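Local structure of Alpha/beta hydrolase (Novosphingobium aromaticivorans, 3BWX) at residues A[8-20]-A[60-72]. The protein is probably a hydrolase of the alpha/beta hydrolase family, its exact substrate unassigned, and binds calcium in the crystal. The protein carries 1 engineered substitution. Numbering follows the deposited sequence.
Sequences RYWTSSDGLRLHF and CPEMRGRGDSDYA. With EDO (1,2-ethanediol), chain R; EDO (1,2-ethanediol), chain I.
F20 and P61 form an antiparallel non-hydrogen-bonded pair (CA–CA 3.9 Å); the backbone bond from E62 N to H19 O follows, and residues 62-72 run on beside 16-19. There side-chain and backbone groups of the loop pair with the strand edge: S69 OG accepts from H19 N (2.9 Å) and donates to E62 O, while D70 takes R17 N on OD2 (3.0 Å) and returns its own backbone N to R17 O. A chi1 of 175° swings the H19 ring away from its own backbone N to lie beside E62, and ND1 meets OE1 (2.7 Å) in an almost straight bond, within the ring plane but from above the carboxylate plane. D68 N reaches the same oxygen from the opposite face. With an alanine here instead of E62, H19 ND1 and D68 N would probably lose their shared acceptor, leaving the imidazole held at NE2 by D7. At the hairpin turn, R64 grips D14 end-on, NH2 to OD1 (2.8 Å) and NH1 to OD2 (3.0 Å), the two planes nearly coplanar; L16 CD1 rests over one guanidinium face. S12 OG also donates to D14 OD1. R64 NE has a second carboxylate partner in D86 of helix 80-94; that helix also packs against W10 through L90 and Q93, whereas P61 touches strand 32-35. This is the antiparallel edge of the alpha/beta hydrolase central sheet, where hairpin 6-23 meets strand 58-61 and its following loop.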
loop_
_atom_site.group_PDB
_atom_site.type_symbol
_atom_site.label_atom_id
_atom_site.label_comp_id
_atom_site.label_asym_id
_atom_site.label_seq_id
_atom_site.Cartn_x
_atom_site.Cartn_y
_atom_site.Cartn_z
ATOM N N ARG A 8 6.942 11.296 -11.911
ATOM C CA ARG A 8 8.404 11.057 -11.860
ATOM C C ARG A 8 8.674 9.574 -12.060
ATOM O O ARG A 8 7.763 8.750 -11.996
ATOM C CB ARG A 8 8.988 11.551 -10.556
ATOM C CG ARG A 8 8.794 13.026 -10.288
ATOM C CD ARG A 8 9.795 13.847 -10.973
ATOM N NE ARG A 8 9.609 15.284 -10.750
ATOM C CZ ARG A 8 9.154 16.168 -11.642
ATOM N NH1 ARG A 8 8.774 15.795 -12.850
ATOM N NH2 ARG A 8 9.044 17.445 -11.294
ATOM N N TYR A 9 9.939 9.280 -12.393
ATOM C CA TYR A 9 10.375 7.941 -12.792
ATOM C C TYR A 9 11.703 7.599 -12.161
ATOM O O TYR A 9 12.509 8.490 -11.871
ATOM C CB TYR A 9 10.434 7.781 -14.336
ATOM C CG TYR A 9 9.098 8.183 -14.882
ATOM C CD1 TYR A 9 8.062 7.252 -14.997
ATOM C CD2 TYR A 9 8.800 9.531 -15.096
ATOM C CE1 TYR A 9 6.793 7.662 -15.422
ATOM C CE2 TYR A 9 7.515 9.951 -15.481
ATOM C CZ TYR A 9 6.528 9.002 -15.622
ATOM O OH TYR A 9 5.255 9.347 -15.939
ATOM N N TRP A 10 11.941 6.303 -12.033
ATOM C CA TRP A 10 13.281 5.802 -11.658
ATOM C C TRP A 10 13.460 4.517 -12.410
ATOM O O TRP A 10 12.506 3.995 -12.958
ATOM C CB TRP A 10 13.460 5.622 -10.143
ATOM C CG TRP A 10 12.965 4.351 -9.476
ATOM C CD1 TRP A 10 13.716 3.303 -9.090
ATOM C CD2 TRP A 10 11.637 4.073 -9.029
ATOM N NE1 TRP A 10 12.961 2.397 -8.415
ATOM C CE2 TRP A 10 11.649 2.795 -8.444
ATOM C CE3 TRP A 10 10.425 4.720 -9.200
ATOM C CZ2 TRP A 10 10.522 2.222 -7.903
ATOM C CZ3 TRP A 10 9.313 4.156 -8.680
ATOM C CH2 TRP A 10 9.344 2.908 -8.060
ATOM N N THR A 11 14.689 4.031 -12.486
ATOM C CA THR A 11 14.994 2.824 -13.229
ATOM C C THR A 11 15.390 1.618 -12.318
ATOM O O THR A 11 16.271 1.742 -11.483
ATOM C CB THR A 11 16.158 3.098 -14.233
ATOM O OG1 THR A 11 15.803 4.198 -15.050
ATOM C CG2 THR A 11 16.408 1.880 -15.103
ATOM N N SER A 12 14.789 0.466 -12.561
ATOM C CA SER A 12 15.163 -0.739 -11.814
ATOM C C SER A 12 16.508 -1.252 -12.345
ATOM O O SER A 12 16.902 -0.935 -13.473
ATOM C CB SER A 12 14.085 -1.807 -11.943
ATOM O OG SER A 12 14.098 -2.364 -13.230
ATOM N N SER A 13 17.206 -2.069 -11.547
ATOM C CA SER A 13 18.460 -2.678 -12.016
ATOM C C SER A 13 18.325 -3.355 -13.340
ATOM O O SER A 13 19.255 -3.285 -14.134
ATOM C CB SER A 13 19.007 -3.670 -10.980
ATOM O OG SER A 13 18.128 -4.744 -10.741
ATOM N N ASP A 14 17.224 -4.070 -13.512
ATOM C CA ASP A 14 16.980 -4.852 -14.696
ATOM C C ASP A 14 16.305 -4.073 -15.829
ATOM O O ASP A 14 15.926 -4.645 -16.872
ATOM C CB ASP A 14 16.264 -6.177 -14.376
ATOM C CG ASP A 14 14.961 -6.013 -13.626
ATOM O OD1 ASP A 14 14.675 -4.936 -13.099
ATOM O OD2 ASP A 14 14.209 -7.012 -13.552
ATOM N N GLY A 15 16.223 -2.761 -15.679
ATOM C CA GLY A 15 15.923 -1.928 -16.822
ATOM C C GLY A 15 14.494 -1.392 -17.014
ATOM O O GLY A 15 14.182 -0.770 -18.037
ATOM N N LEU A 16 13.636 -1.615 -16.013
ATOM C CA LEU A 16 12.253 -1.114 -16.072
ATOM C C LEU A 16 12.186 0.337 -15.658
ATOM O O LEU A 16 12.866 0.763 -14.733
ATOM C CB LEU A 16 11.321 -1.919 -15.145
ATOM C CG LEU A 16 11.130 -3.400 -15.501
ATOM C CD1 LEU A 16 10.055 -3.996 -14.540
ATOM C CD2 LEU A 16 10.807 -3.618 -16.958
ATOM N N ARG A 17 11.329 1.102 -16.347
ATOM C CA ARG A 17 10.962 2.420 -15.931
ATOM C C ARG A 17 9.797 2.307 -14.989
ATOM O O ARG A 17 8.706 1.914 -15.362
ATOM C CB ARG A 17 10.556 3.287 -17.128
ATOM C CG ARG A 17 10.347 4.773 -16.785
ATOM C CD ARG A 17 9.653 5.556 -17.910
ATOM N NE ARG A 17 8.253 5.151 -18.087
ATOM C CZ ARG A 17 7.502 5.339 -19.188
ATOM N NH1 ARG A 17 7.994 5.919 -20.299
ATOM N NH2 ARG A 17 6.259 4.897 -19.190
ATOM N N LEU A 18 10.054 2.679 -13.751
ATOM C CA LEU A 18 9.047 2.595 -12.687
ATOM C C LEU A 18 8.611 4.034 -12.352
ATOM O O LEU A 18 9.377 5.002 -12.498
ATOM C CB LEU A 18 9.648 1.895 -11.491
ATOM C CG LEU A 18 10.133 0.470 -11.789
ATOM C CD1 LEU A 18 10.668 -0.174 -10.480
ATOM C CD2 LEU A 18 9.003 -0.430 -12.402
ATOM N N HIS A 19 7.374 4.138 -11.902
ATOM C CA HIS A 19 6.670 5.427 -11.772
ATOM C C HIS A 19 6.316 5.798 -10.338
ATOM O O HIS A 19 5.910 4.953 -9.565
ATOM C CB HIS A 19 5.414 5.354 -12.580
ATOM C CG HIS A 19 4.529 6.540 -12.468
ATOM N ND1 HIS A 19 3.219 6.435 -12.030
ATOM C CD2 HIS A 19 4.738 7.857 -12.729
ATOM C CE1 HIS A 19 2.671 7.649 -12.019
ATOM N NE2 HIS A 19 3.558 8.518 -12.475
ATOM N N PHE A 20 6.510 7.078 -10.004
ATOM C CA PHE A 20 5.992 7.617 -8.741
ATOM C C PHE A 20 5.389 8.981 -8.951
ATOM O O PHE A 20 5.875 9.765 -9.808
ATOM C CB PHE A 20 6.997 7.674 -7.551
ATOM C CG PHE A 20 8.205 8.546 -7.739
ATOM C CD1 PHE A 20 9.275 8.166 -8.561
ATOM C CD2 PHE A 20 8.317 9.739 -7.041
ATOM C CE1 PHE A 20 10.387 8.998 -8.662
ATOM C CE2 PHE A 20 9.458 10.515 -7.136
ATOM C CZ PHE A 20 10.442 10.153 -7.943
ATOM N N CYS A 60 4.695 8.683 -4.040
ATOM C CA CYS A 60 3.731 7.583 -4.187
ATOM C C CYS A 60 4.168 6.706 -5.331
ATOM O O CYS A 60 3.695 6.852 -6.463
ATOM C CB CYS A 60 2.339 8.100 -4.421
ATOM S SG CYS A 60 1.693 9.110 -3.089
ATOM N N PRO A 61 5.065 5.779 -5.032
ATOM C CA PRO A 61 5.539 4.868 -6.070
ATOM C C PRO A 61 4.590 3.733 -6.385
ATOM O O PRO A 61 3.839 3.328 -5.559
ATOM C CB PRO A 61 6.832 4.304 -5.483
ATOM C CG PRO A 61 6.523 4.283 -4.003
ATOM C CD PRO A 61 5.778 5.562 -3.772
ATOM N N GLU A 62 4.718 3.180 -7.590
ATOM C CA GLU A 62 3.976 2.015 -8.055
ATOM C C GLU A 62 4.990 0.913 -8.417
ATOM O O GLU A 62 5.956 1.178 -9.136
ATOM C CB GLU A 62 3.184 2.393 -9.323
ATOM C CG GLU A 62 2.416 3.675 -9.115
ATOM C CD GLU A 62 1.483 4.001 -10.218
ATOM O OE1 GLU A 62 1.886 4.115 -11.416
ATOM O OE2 GLU A 62 0.312 4.164 -9.855
HETATM N N MSE A 63 4.760 -0.296 -7.900
HETATM C CA MSE A 63 5.684 -1.368 -8.181
HETATM C C MSE A 63 5.593 -1.814 -9.643
HETATM O O MSE A 63 4.596 -1.514 -10.365
HETATM C CB MSE A 63 5.419 -2.528 -7.235
HETATM C CG MSE A 63 5.702 -2.150 -5.807
HETATM SE SE MSE A 63 7.482 -1.414 -5.324
HETATM C CE MSE A 63 7.201 0.492 -5.782
ATOM N N ARG A 64 6.617 -2.520 -10.105
ATOM C CA ARG A 64 6.593 -3.059 -11.459
ATOM C C ARG A 64 5.283 -3.826 -11.602
ATOM O O ARG A 64 4.844 -4.538 -10.673
ATOM C CB ARG A 64 7.774 -4.004 -11.729
ATOM C CG ARG A 64 7.912 -5.160 -10.741
ATOM C CD ARG A 64 9.061 -6.112 -11.028
ATOM N NE ARG A 64 10.320 -5.418 -10.868
ATOM C CZ ARG A 64 11.442 -5.692 -11.502
ATOM N NH1 ARG A 64 11.494 -6.619 -12.419
ATOM N NH2 ARG A 64 12.522 -4.968 -11.233
ATOM N N GLY A 65 4.653 -3.657 -12.755
ATOM C CA GLY A 65 3.411 -4.344 -13.092
ATOM C C GLY A 65 2.151 -3.678 -12.584
ATOM O O GLY A 65 1.060 -4.236 -12.753
ATOM N N ARG A 66 2.278 -2.535 -11.913
ATOM C CA ARG A 66 1.100 -1.832 -11.398
ATOM C C ARG A 66 1.057 -0.422 -11.938
ATOM O O ARG A 66 2.077 0.256 -12.047
ATOM C CB ARG A 66 1.090 -1.736 -9.865
ATOM C CG ARG A 66 0.849 -3.053 -9.141
ATOM C CD ARG A 66 2.057 -3.958 -9.072
ATOM N NE ARG A 66 1.824 -5.048 -8.134
ATOM C CZ ARG A 66 2.566 -6.141 -8.082
ATOM N NH1 ARG A 66 3.603 -6.309 -8.870
ATOM N NH2 ARG A 66 2.239 -7.069 -7.215
ATOM N N GLY A 67 -0.149 0.033 -12.255
ATOM C CA GLY A 67 -0.332 1.426 -12.675
ATOM C C GLY A 67 0.469 1.736 -13.894
ATOM O O GLY A 67 0.437 0.979 -14.878
ATOM N N ASP A 68 1.203 2.847 -13.860
ATOM C CA ASP A 68 1.996 3.295 -15.014
ATOM C C ASP A 68 3.417 2.769 -14.982
ATOM O O ASP A 68 4.204 3.077 -15.852
ATOM C CB ASP A 68 2.060 4.824 -15.063
ATOM C CG ASP A 68 0.774 5.467 -15.542
ATOM O OD1 ASP A 68 -0.221 4.718 -15.738
ATOM O OD2 ASP A 68 0.754 6.726 -15.692
ATOM N N SER A 69 3.762 1.976 -13.963
ATOM C CA SER A 69 5.076 1.334 -13.986
ATOM C C SER A 69 5.159 0.261 -15.066
ATOM O O SER A 69 4.184 -0.391 -15.395
ATOM C CB SER A 69 5.406 0.754 -12.606
ATOM O OG SER A 69 5.813 1.753 -11.679
ATOM N N ASP A 70 6.347 0.095 -15.617
ATOM C CA ASP A 70 6.536 -0.874 -16.639
ATOM C C ASP A 70 6.182 -2.241 -16.132
ATOM O O ASP A 70 6.356 -2.545 -14.935
ATOM C CB ASP A 70 7.991 -0.944 -17.139
ATOM C CG ASP A 70 8.357 0.136 -18.162
ATOM O OD1 ASP A 70 7.503 0.947 -18.589
ATOM O OD2 ASP A 70 9.548 0.179 -18.513
ATOM N N TYR A 71 5.681 -3.064 -17.060
ATOM C CA TYR A 71 5.462 -4.491 -16.844
ATOM C C TYR A 71 6.759 -5.272 -17.075
ATOM O O TYR A 71 7.579 -4.858 -17.905
ATOM C CB TYR A 71 4.354 -5.019 -17.773
ATOM C CG TYR A 71 2.918 -4.556 -17.456
ATOM C CD1 TYR A 71 2.662 -3.530 -16.536
ATOM C CD2 TYR A 71 1.825 -5.157 -18.083
ATOM C CE1 TYR A 71 1.346 -3.132 -16.259
ATOM C CE2 TYR A 71 0.532 -4.760 -17.823
ATOM C CZ TYR A 71 0.301 -3.754 -16.914
ATOM O OH TYR A 71 -0.969 -3.368 -16.656
ATOM N N ALA A 72 6.960 -6.351 -16.325
ATOM C CA ALA A 72 8.161 -7.152 -16.444
ATOM C C ALA A 72 8.085 -8.125 -17.582
ATOM O O ALA A 72 7.071 -8.767 -17.753
ATOM C CB ALA A 72 8.403 -7.917 -15.184
HETATM C C1 EDO R . -0.840 6.690 -12.102
HETATM O O1 EDO R . -1.638 6.710 -13.286
HETATM C C2 EDO R . -1.521 5.766 -11.139
HETATM O O2 EDO R . -1.477 4.498 -11.753
HETATM C C1 EDO I . 14.032 7.483 -14.887
HETATM O O1 EDO I . 13.447 7.769 -16.124
HETATM C C2 EDO I . 15.526 7.688 -15.026
HETATM O O2 EDO I . 16.111 6.775 -14.123
HETATM O O HOH W 1 3.119 7.845 -16.609
HETATM O O HOH W 2 6.884 4.047 -15.933
HETATM O O HOH W 3 5.010 2.017 -18.343
#